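Local coordinates for nitrate transport protein (Parabacteroides distasonis, PDB 3HN0) that probably serves as the substrate-binding component of an ABC transporter, perhaps one for nitrate or a related small solute, at residues 73-78 with 185-190. Numbering follows the deposited sequence.
Sequences IKIKLA and AVVYTP
The Y188 ring lies across strand 76-78 with one edge toward A78: the backbone N of A78 sits in the ring plane, 3.8 Å from Y188 CE1, while A78 CB, which lies off the plane, packs against Y188 CD1. K76 O approaches the ring obliquely, and K76 CB meets the hydroxyl end, 3.8 Å from Y188 OH. The ring gets there because CG stands between the backbone N and the carbonyl carbon (chi1 66°), which brings it over the neighbouring strand. Both strands belong to the mixed sheet of one lobe in a two-lobed chain, a shape consistent with a periplasmic binding protein, and strand 184-188 is flanked by strands 57-61 and 76-82. The antiparallel pairing is documented by K76 and Y188, a hydrogen-bonded pair with two reciprocal bonds, K76 N to Y188 O and Y188 N to K76 O, each 3.0 Å, the first with an N-H...O angle of 157°. A78 N adds a shorter bond of 2.8 Å to V186 O. Between them L77 and V187 form a non-hydrogen-bonded pair whose side chains share the face covered by helix 62-70. On that face L77 CD1 reaches A185 CB at 3.5 Å, CG being anti to the backbone N (chi1 177°), while I75 CD1 rests on V187 CB. Y188 OH is hydrogen-bonded to E193, and K76 NZ to the carbonyl of G277, so the polar ends of both side chains are satisfied outside the pair. Were Y188 replaced by alanine, A78 CB and K76 CB would probably lose the ring they pack against, and E193 its hydroxyl partner. Beyond the strand end, P190 CD abuts K74 O at 3.3 Å.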
ATOM      1  N   ILE A  73     -28.121   9.752   7.792  1.00 15.90           N
ATOM      2  CA  ILE A  73     -27.883  10.976   6.960  1.00 14.87           C
ATOM      3  C   ILE A  73     -27.720  10.552   5.509  1.00 17.73           C
ATOM      4  O   ILE A  73     -27.024   9.557   5.248  1.00 14.42           O
ATOM      5  CB  ILE A  73     -26.658  11.773   7.456  1.00 13.16           C
ATOM      6  CG1 ILE A  73     -26.868  12.243   8.871  1.00 21.78           C
ATOM      7  CG2 ILE A  73     -26.369  13.000   6.571  1.00 18.45           C
ATOM      8  CD1 ILE A  73     -28.292  12.819   9.063  1.00 18.30           C
ATOM      9  N   LYS A  74     -28.375  11.262   4.574  1.00 16.29           N
ATOM     10  CA  LYS A  74     -28.376  10.849   3.167  1.00 14.69           C
ATOM     11  C   LYS A  74     -27.088  11.330   2.457  1.00 17.43           C
ATOM     12  O   LYS A  74     -27.053  12.383   1.805  1.00 19.27           O
ATOM     13  CB  LYS A  74     -29.638  11.298   2.455  1.00 16.79           C
ATOM     14  CG  LYS A  74     -30.875  10.501   2.917  1.00 19.18           C
ATOM     15  CD  LYS A  74     -32.109  10.940   2.124  1.00 29.95           C
ATOM     16  CE  LYS A  74     -33.341  10.074   2.437  1.00 39.33           C
ATOM     17  NZ  LYS A  74     -33.787  10.254   3.845  1.00 44.66           N
ATOM     18  N   ILE A  75     -26.025  10.550   2.662  1.00 13.18           N
ATOM     19  CA  ILE A  75     -24.780  10.725   1.949  1.00 14.35           C
ATOM     20  C   ILE A  75     -24.302   9.366   1.486  1.00 15.65           C
ATOM     21  O   ILE A  75     -24.709   8.337   2.025  1.00 15.07           O
ATOM     22  CB  ILE A  75     -23.672  11.391   2.836  1.00 12.91           C
ATOM     23  CG1 ILE A  75     -23.427  10.582   4.132  1.00 13.74           C
ATOM     24  CG2 ILE A  75     -24.025  12.864   3.145  1.00 15.52           C
ATOM     25  CD1 ILE A  75     -22.147  10.886   4.833  1.00 20.44           C
ATOM     26  N   LYS A  76     -23.432   9.373   0.493  1.00 13.16           N
ATOM     27  CA  LYS A  76     -22.703   8.200   0.091  1.00 14.82           C
ATOM     28  C   LYS A  76     -21.246   8.577  -0.051  1.00 14.67           C
ATOM     29  O   LYS A  76     -20.873   9.771  -0.236  1.00 12.10           O
ATOM     30  CB  LYS A  76     -23.214   7.601  -1.232  1.00 15.98           C
ATOM     31  CG  LYS A  76     -24.660   7.123  -1.151  1.00 15.27           C
ATOM     32  CD  LYS A  76     -25.072   6.253  -2.302  1.00 19.04           C
ATOM     33  CE  LYS A  76     -26.541   5.819  -2.188  1.00 23.52           C
ATOM     34  NZ  LYS A  76     -26.870   5.116  -0.876  1.00 16.74           N
ATOM     35  N   LEU A  77     -20.421   7.559  -0.024  1.00 13.44           N
ATOM     36  CA  LEU A  77     -19.010   7.736  -0.188  1.00 10.03           C
ATOM     37  C   LEU A  77     -18.600   7.711  -1.664  1.00 12.34           C
ATOM     38  O   LEU A  77     -18.796   6.711  -2.336  1.00 13.97           O
ATOM     39  CB  LEU A  77     -18.256   6.628   0.530  1.00 11.21           C
ATOM     40  CG  LEU A  77     -16.745   6.651   0.375  1.00 12.18           C
ATOM     41  CD1 LEU A  77     -16.096   7.849   1.101  1.00 13.12           C
ATOM     42  CD2 LEU A  77     -16.148   5.346   0.897  1.00 13.47           C
ATOM     43  N   ALA A  78     -17.985   8.789  -2.165  1.00 10.16           N
ATOM     44  CA  ALA A  78     -17.403   8.763  -3.503  1.00 11.09           C
ATOM     45  C   ALA A  78     -16.074   8.020  -3.521  1.00 14.46           C
ATOM     46  O   ALA A  78     -15.862   7.148  -4.363  1.00 13.39           O
ATOM     47  CB  ALA A  78     -17.246  10.209  -4.108  1.00 11.74           C
ATOM     48  N   ALA A 185     -12.625  10.758   3.550  1.00 12.71           N
ATOM     49  CA  ALA A 185     -13.781  10.523   2.725  1.00 11.03           C
ATOM     50  C   ALA A 185     -14.191  11.767   1.984  1.00 11.39           C
ATOM     51  O   ALA A 185     -14.282  12.875   2.567  1.00 12.63           O
ATOM     52  CB  ALA A 185     -15.004  10.085   3.570  1.00 12.64           C
ATOM     53  N   VAL A 186     -14.466  11.570   0.705  1.00 10.57           N
ATOM     54  CA  VAL A 186     -15.258  12.534  -0.067  1.00 10.85           C
ATOM     55  C   VAL A 186     -16.655  11.967  -0.098  1.00 11.75           C
ATOM     56  O   VAL A 186     -16.880  10.900  -0.695  1.00 11.97           O
ATOM     57  CB  VAL A 186     -14.714  12.732  -1.497  1.00 12.22           C
ATOM     58  CG1 VAL A 186     -15.592  13.717  -2.278  1.00 14.51           C
ATOM     59  CG2 VAL A 186     -13.245  13.187  -1.486  1.00 16.61           C
ATOM     60  N   VAL A 187     -17.610  12.693   0.473  1.00 10.57           N
ATOM     61  CA  VAL A 187     -19.005  12.258   0.499  1.00  9.83           C
ATOM     62  C   VAL A 187     -19.883  13.226  -0.286  1.00 11.50           C
ATOM     63  O   VAL A 187     -19.510  14.389  -0.471  1.00 12.54           O
ATOM     64  CB  VAL A 187     -19.524  12.121   1.954  1.00 10.09           C
ATOM     65  CG1 VAL A 187     -18.602  11.098   2.721  1.00 13.73           C
ATOM     66  CG2 VAL A 187     -19.683  13.479   2.667  1.00  8.31           C
ATOM     67  N   TYR A 188     -21.041  12.741  -0.741  1.00 13.18           N
ATOM     68  CA  TYR A 188     -21.917  13.529  -1.574  1.00 13.26           C
ATOM     69  C   TYR A 188     -23.369  13.234  -1.248  1.00 15.61           C
ATOM     70  O   TYR A 188     -23.721  12.148  -0.735  1.00 13.96           O
ATOM     71  CB  TYR A 188     -21.607  13.285  -3.060  1.00 13.63           C
ATOM     72  CG  TYR A 188     -21.886  11.921  -3.575  1.00 11.88           C
ATOM     73  CD1 TYR A 188     -20.953  10.898  -3.466  1.00 13.85           C
ATOM     74  CD2 TYR A 188     -23.129  11.602  -4.157  1.00 11.71           C
ATOM     75  CE1 TYR A 188     -21.212   9.650  -3.899  1.00 17.46           C
ATOM     76  CE2 TYR A 188     -23.369  10.348  -4.622  1.00 13.22           C
ATOM     77  CZ  TYR A 188     -22.416   9.369  -4.530  1.00 14.87           C
ATOM     78  OH  TYR A 188     -22.680   8.062  -4.967  1.00 17.40           O
ATOM     79  N   THR A 189     -24.194  14.200  -1.592  1.00 12.41           N
ATOM     80  CA  THR A 189     -25.627  14.115  -1.313  1.00 13.64           C
ATOM     81  C   THR A 189     -26.352  13.620  -2.557  1.00 13.08           C
ATOM     82  O   THR A 189     -25.798  13.514  -3.631  1.00 16.39           O
ATOM     83  CB  THR A 189     -26.172  15.501  -0.908  1.00 16.27           C
ATOM     84  OG1 THR A 189     -25.808  16.416  -1.911  1.00 15.78           O
ATOM     85  CG2 THR A 189     -25.645  16.002   0.463  1.00 17.03           C
ATOM     86  N   PRO A 190     -27.635  13.246  -2.415  1.00 13.55           N
ATOM     87  CA  PRO A 190     -28.276  12.586  -3.535  1.00 13.13           C
ATOM     88  C   PRO A 190     -28.364  13.351  -4.863  1.00 11.33           C
ATOM     89  O   PRO A 190     -28.383  12.724  -5.933  1.00 14.86           O
ATOM     90  CB  PRO A 190     -29.700  12.340  -2.973  1.00 15.69           C
ATOM     91  CG  PRO A 190     -29.472  12.095  -1.573  1.00 17.20           C
ATOM     92  CD  PRO A 190     -28.410  13.071  -1.175  1.00 14.23           C
TER